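Local coordinates for protein glycoside hydrolase (PDB 6ORH) that probably hydrolyses alpha-L-fucosidic linkages as a family 29 glycoside hydrolase, contributing to the breakdown of host-derived carbohydrate antigens, at residues Tyr218-Lys231 with Tyr240-Gly254. The protein carries 2 engineered substitutions. Sequence-based numbering, arbitrary orientation.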
loop_
_atom_site.group_PDB
_atom_site.type_symbol
_atom_site.label_atom_id
_atom_site.label_comp_id
_atom_site.label_asym_id
_atom_site.label_seq_id
_atom_site.Cartn_x
_atom_site.Cartn_y
_atom_site.Cartn_z
ATOM N N TYR A 218 -5.831 -5.437 6.119
ATOM C CA TYR A 218 -4.843 -4.476 5.658
ATOM C C TYR A 218 -4.514 -3.448 6.742
ATOM O O TYR A 218 -5.342 -2.609 7.084
ATOM C CB TYR A 218 -5.374 -3.729 4.427
ATOM C CG TYR A 218 -4.400 -2.717 3.866
ATOM C CD1 TYR A 218 -3.385 -3.117 3.013
ATOM C CD2 TYR A 218 -4.482 -1.363 4.196
ATOM C CE1 TYR A 218 -2.487 -2.207 2.476
ATOM C CE2 TYR A 218 -3.582 -0.442 3.672
ATOM C CZ TYR A 218 -2.578 -0.871 2.822
ATOM O OH TYR A 218 -1.659 -0.023 2.262
ATOM N N ALA A 219 -3.282 -3.501 7.244
ATOM C CA ALA A 219 -2.765 -2.434 8.098
ATOM C C ALA A 219 -2.066 -1.400 7.219
ATOM O O ALA A 219 -1.450 -1.727 6.201
ATOM C CB ALA A 219 -1.763 -3.007 9.070
ATOM N N GLY A 220 -2.119 -0.146 7.672
ATOM C CA GLY A 220 -1.466 0.915 6.908
ATOM C C GLY A 220 0.059 0.928 7.068
ATOM O O GLY A 220 0.649 0.256 7.923
ATOM N N ASP A 221 0.683 1.719 6.179
ATOM C CA ASP A 221 2.066 2.129 6.363
ATOM C C ASP A 221 2.038 3.647 6.255
ATOM O O ASP A 221 1.738 4.167 5.180
ATOM C CB ASP A 221 3.000 1.450 5.361
ATOM C CG ASP A 221 4.481 1.602 5.706
ATOM O OD1 ASP A 221 4.793 1.688 6.900
ATOM O OD2 ASP A 221 5.298 1.591 4.775
ATOM N N PRO A 222 2.283 4.400 7.339
ATOM C CA PRO A 222 2.782 3.879 8.613
ATOM C C PRO A 222 1.712 3.131 9.407
ATOM O O PRO A 222 0.521 3.352 9.198
ATOM C CB PRO A 222 3.119 5.153 9.416
ATOM C CG PRO A 222 2.221 6.233 8.809
ATOM C CD PRO A 222 2.162 5.871 7.356
ATOM N N LEU A 223 2.168 2.231 10.296
ATOM C CA LEU A 223 1.307 1.730 11.366
ATOM C C LEU A 223 1.957 2.047 12.704
ATOM O O LEU A 223 2.884 1.344 13.137
ATOM C CB LEU A 223 1.004 0.223 11.240
ATOM C CG LEU A 223 0.187 -0.333 12.432
ATOM C CD1 LEU A 223 -1.200 0.313 12.520
ATOM C CD2 LEU A 223 0.085 -1.869 12.419
ATOM N N TRP A 224 1.456 3.109 13.354
ATOM C CA TRP A 224 1.781 3.390 14.747
ATOM C C TRP A 224 0.822 2.602 15.636
ATOM O O TRP A 224 -0.411 2.717 15.486
ATOM C CB TRP A 224 1.654 4.904 15.006
ATOM C CG TRP A 224 2.601 5.701 14.165
ATOM C CD1 TRP A 224 2.372 6.388 12.997
ATOM C CD2 TRP A 224 3.994 5.886 14.477
ATOM N NE1 TRP A 224 3.535 6.987 12.550
ATOM C CE2 TRP A 224 4.533 6.695 13.454
ATOM C CE3 TRP A 224 4.816 5.405 15.518
ATOM C CZ2 TRP A 224 5.890 7.030 13.423
ATOM C CZ3 TRP A 224 6.151 5.783 15.519
ATOM C CH2 TRP A 224 6.657 6.590 14.489
ATOM N N GLN A 225 1.377 1.756 16.511
ATOM C CA GLN A 225 0.543 0.969 17.419
ATOM C C GLN A 225 0.256 1.799 18.668
ATOM O O GLN A 225 0.638 1.435 19.782
ATOM C CB GLN A 225 1.242 -0.359 17.759
ATOM C CG GLN A 225 1.373 -1.276 16.552
ATOM C CD GLN A 225 0.083 -1.964 16.166
ATOM O OE1 GLN A 225 -0.983 -1.357 16.030
ATOM N NE2 GLN A 225 0.156 -3.280 15.969
ATOM N N LYS A 226 -0.407 2.936 18.454
ATOM C CA LYS A 226 -0.712 3.886 19.529
ATOM C C LYS A 226 -1.763 4.853 18.984
ATOM O O LYS A 226 -1.763 5.150 17.781
ATOM C CB LYS A 226 0.551 4.637 20.021
ATOM C CG LYS A 226 1.397 5.337 18.962
ATOM C CD LYS A 226 2.559 6.113 19.619
ATOM C CE LYS A 226 3.470 6.790 18.608
ATOM N NZ LYS A 226 4.546 7.589 19.285
ATOM N N VAL A 227 -2.616 5.363 19.888
ATOM C CA VAL A 227 -3.676 6.313 19.542
ATOM C C VAL A 227 -3.944 7.173 20.768
ATOM O O VAL A 227 -3.493 6.859 21.847
ATOM C CB VAL A 227 -4.981 5.580 19.161
ATOM C CG1 VAL A 227 -4.897 4.860 17.808
ATOM C CG2 VAL A 227 -5.495 4.664 20.263
ATOM N N ASN A 228 -4.720 8.249 20.570
ATOM C CA ASN A 228 -5.320 9.012 21.643
ATOM C C ASN A 228 -6.772 8.551 21.770
ATOM O O ASN A 228 -7.502 8.603 20.782
ATOM C CB ASN A 228 -5.220 10.492 21.275
ATOM C CG ASN A 228 -5.732 11.369 22.395
ATOM O OD1 ASN A 228 -6.661 10.989 23.106
ATOM N ND2 ASN A 228 -5.120 12.541 22.563
ATOM N N PRO A 229 -7.200 8.031 22.942
ATOM C CA PRO A 229 -8.536 7.457 23.089
ATOM C C PRO A 229 -9.632 8.463 22.752
ATOM O O PRO A 229 -10.723 8.077 22.344
ATOM C CB PRO A 229 -8.662 7.046 24.561
ATOM C CG PRO A 229 -7.229 6.945 25.050
ATOM C CD PRO A 229 -6.409 7.871 24.176
ATOM N N ASP A 230 -9.341 9.761 22.900
ATOM C CA ASP A 230 -10.350 10.763 22.612
ATOM C C ASP A 230 -10.631 10.933 21.124
ATOM O O ASP A 230 -11.588 11.640 20.753
ATOM C CB ASP A 230 -9.946 12.097 23.261
ATOM C CG ASP A 230 -10.262 12.158 24.745
ATOM O OD1 ASP A 230 -10.919 11.226 25.266
ATOM O OD2 ASP A 230 -9.912 13.177 25.373
ATOM N N LYS A 231 -9.846 10.269 20.254
ATOM C CA LYS A 231 -10.107 10.292 18.832
ATOM C C LYS A 231 -10.582 8.916 18.344
ATOM O O LYS A 231 -10.524 8.639 17.150
ATOM C CB LYS A 231 -8.855 10.789 18.105
ATOM C CG LYS A 231 -8.609 12.286 18.336
ATOM C CD LYS A 231 -7.705 12.953 17.324
ATOM C CE LYS A 231 -6.276 12.582 17.607
ATOM N NZ LYS A 231 -5.342 13.339 16.727
ATOM N N TYR A 240 -7.379 6.871 10.754
ATOM C CA TYR A 240 -6.792 6.991 12.087
ATOM C C TYR A 240 -6.594 5.590 12.670
ATOM O O TYR A 240 -5.558 5.248 13.231
ATOM C CB TYR A 240 -7.667 7.898 12.961
ATOM C CG TYR A 240 -7.027 8.223 14.289
ATOM C CD1 TYR A 240 -5.984 9.148 14.357
ATOM C CD2 TYR A 240 -7.435 7.591 15.465
ATOM C CE1 TYR A 240 -5.431 9.483 15.582
ATOM C CE2 TYR A 240 -6.873 7.913 16.701
ATOM C CZ TYR A 240 -5.862 8.865 16.743
ATOM O OH TYR A 240 -5.279 9.149 17.952
ATOM N N LEU A 241 -7.616 4.737 12.492
ATOM C CA LEU A 241 -7.509 3.361 12.949
ATOM C C LEU A 241 -6.409 2.617 12.192
ATOM O O LEU A 241 -5.645 1.871 12.786
ATOM C CB LEU A 241 -8.856 2.654 12.708
ATOM C CG LEU A 241 -10.002 3.199 13.561
ATOM C CD1 LEU A 241 -11.287 2.468 13.171
ATOM C CD2 LEU A 241 -9.697 3.047 15.051
ATOM N N GLN A 242 -6.308 2.853 10.891
ATOM C CA GLN A 242 -5.485 2.037 9.996
ATOM C C GLN A 242 -4.000 2.367 10.134
ATOM O O GLN A 242 -3.152 1.511 9.863
ATOM C CB GLN A 242 -6.010 2.280 8.581
ATOM C CG GLN A 242 -5.186 1.688 7.448
ATOM C CD GLN A 242 -5.906 1.938 6.131
ATOM O OE1 GLN A 242 -6.905 1.278 5.826
ATOM N NE2 GLN A 242 -5.429 2.901 5.347
ATOM N N HIS A 243 -3.692 3.615 10.534
ATOM C CA HIS A 243 -2.301 4.058 10.606
ATOM C C HIS A 243 -1.875 4.356 12.038
ATOM O O HIS A 243 -0.683 4.573 12.285
ATOM C CB HIS A 243 -2.076 5.331 9.772
ATOM C CG HIS A 243 -2.304 5.114 8.323
ATOM N ND1 HIS A 243 -1.342 4.534 7.500
ATOM C CD2 HIS A 243 -3.365 5.406 7.515
ATOM C CE1 HIS A 243 -1.786 4.442 6.258
ATOM N NE2 HIS A 243 -3.046 4.952 6.245
ATOM N N GLY A 244 -2.849 4.424 12.961
ATOM C CA GLY A 244 -2.593 4.950 14.294
ATOM C C GLY A 244 -2.148 6.416 14.268
ATOM O O GLY A 244 -2.328 7.120 13.286
ATOM N N ASP A 245 -1.550 6.828 15.389
ATOM C CA ASP A 245 -1.303 8.238 15.659
ATOM C C ASP A 245 0.166 8.402 16.043
ATOM O O ASP A 245 0.596 7.858 17.070
ATOM C CB ASP A 245 -2.178 8.668 16.819
ATOM C CG ASP A 245 -2.202 10.171 17.099
ATOM O OD1 ASP A 245 -1.270 10.885 16.642
ATOM O OD2 ASP A 245 -3.165 10.602 17.783
ATOM N N PRO A 246 0.963 9.150 15.251
ATOM C CA PRO A 246 2.349 9.399 15.621
ATOM C C PRO A 246 2.496 10.020 16.998
ATOM O O PRO A 246 3.563 9.925 17.601
ATOM C CB PRO A 246 2.857 10.409 14.581
ATOM C CG PRO A 246 1.923 10.291 13.427
ATOM C CD PRO A 246 0.604 9.805 13.996
ATOM N N SER A 247 1.443 10.710 17.481
ATOM C CA SER A 247 1.468 11.311 18.796
ATOM C C SER A 247 0.476 10.615 19.720
ATOM O O SER A 247 -0.032 11.210 20.661
ATOM C CB SER A 247 1.138 12.805 18.694
ATOM O OG SER A 247 2.121 13.482 17.908
ATOM N N GLY A 248 0.248 9.304 19.513
ATOM C CA GLY A 248 -0.681 8.610 20.406
ATOM C C GLY A 248 -0.243 8.551 21.876
ATOM O O GLY A 248 0.954 8.554 22.187
ATOM N N THR A 249 -1.225 8.503 22.803
ATOM C CA THR A 249 -1.012 8.566 24.245
ATOM C C THR A 249 -1.081 7.190 24.917
ATOM O O THR A 249 -0.622 7.068 26.055
ATOM C CB THR A 249 -1.963 9.572 24.921
ATOM O OG1 THR A 249 -3.285 9.218 24.525
ATOM C CG2 THR A 249 -1.669 10.985 24.469
ATOM N N ILE A 250 -1.709 6.186 24.265
ATOM C CA ILE A 250 -1.784 4.825 24.781
ATOM C C ILE A 250 -1.262 3.879 23.705
ATOM O O ILE A 250 -1.405 4.154 22.516
ATOM C CB ILE A 250 -3.216 4.402 25.199
ATOM C CG1 ILE A 250 -4.140 4.320 23.979
ATOM C CG2 ILE A 250 -3.771 5.377 26.250
ATOM C CD1 ILE A 250 -5.496 3.598 24.206
ATOM N N PHE A 251 -0.622 2.781 24.159
ATOM C CA PHE A 251 -0.249 1.718 23.220
ATOM C C PHE A 251 -1.515 0.957 22.832
ATOM O O PHE A 251 -2.323 0.590 23.698
ATOM C CB PHE A 251 0.801 0.798 23.846
ATOM C CG PHE A 251 1.503 -0.076 22.823
ATOM C CD1 PHE A 251 0.862 -1.190 22.286
ATOM C CD2 PHE A 251 2.745 0.270 22.319
ATOM C CE1 PHE A 251 1.489 -1.975 21.310
ATOM C CE2 PHE A 251 3.371 -0.522 21.354
ATOM C CZ PHE A 251 2.750 -1.648 20.849
ATOM N N SER A 252 -1.671 0.729 21.515
ATOM C CA SER A 252 -2.929 0.188 21.006
ATOM C C SER A 252 -2.584 -0.708 19.815
ATOM O O SER A 252 -1.937 -0.223 18.887
ATOM C CB SER A 252 -3.804 1.371 20.551
ATOM O OG SER A 252 -4.946 0.887 19.813
ATOM N N ILE A 253 -2.992 -1.989 19.871
ATOM C CA ILE A 253 -2.797 -2.863 18.704
ATOM C C ILE A 253 -3.963 -2.680 17.727
ATOM O O ILE A 253 -5.113 -2.918 18.130
ATOM C CB ILE A 253 -2.737 -4.315 19.183
ATOM C CG1 ILE A 253 -1.506 -4.547 20.069
ATOM C CG2 ILE A 253 -2.786 -5.295 18.009
ATOM C CD1 ILE A 253 -1.510 -5.896 20.748
ATOM N N GLY A 254 -3.650 -2.339 16.467
ATOM C CA GLY A 254 -4.681 -2.314 15.413
ATOM C C GLY A 254 -4.855 -3.726 14.840
ATOM O O GLY A 254 -4.166 -4.121 13.895
HETATM O O HOH W 1 -2.244 12.940 21.316
#
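Gln-225 bends at CG (chi2 -76°), turning its amide toward Gly-254. There OE1 accepts an almost straight bond from Gly-254 N at 2.9 Å. Tyr-240 swings its ring toward 218-231 with CG opposite the backbone N (chi1 -172°). The phenol oxygen is gripped twice. Asn-228 N donates to Tyr-240 OH at 2.8 Å. That OH donates to Asp-245 OD2 at 2.6 Å, on the anti side of the carboxylate. Asp-245 OD1 closes an Asx turn with Ser-247 N. From CG outward Lys-226 is extended, passing the Asp-245 to Gly-248 turn, its NZ bonding Pro-246 O from above the carbonyl plane. Pro-246 in turn lays its CA over a face of Trp-224, 3.9 Å from the five-membered ring centroid, a CH-pi contact. Gln-225 O sits 3.4 Å above the centre of the Phe-251 ring. At the helix end, His-243 ND1 donates to Pro-222 O at 2.8 Å, in the carbonyl plane. Val-227 O takes both Thr-249 N and Ile-250 N, a classic beta bulge. Away from the annotated sugar pockets, this packing hangs the short strand 226-227 antiparallel on the start of strand 250-259, whose other neighbours, 209-211 and 292-295, run parallel to it, consistent with a TIM-barrel-type fucosidase domain; helix 13-21 packs on Phe-251 and Ile-253, and His-411 of the second subunit meets the His-243 ring.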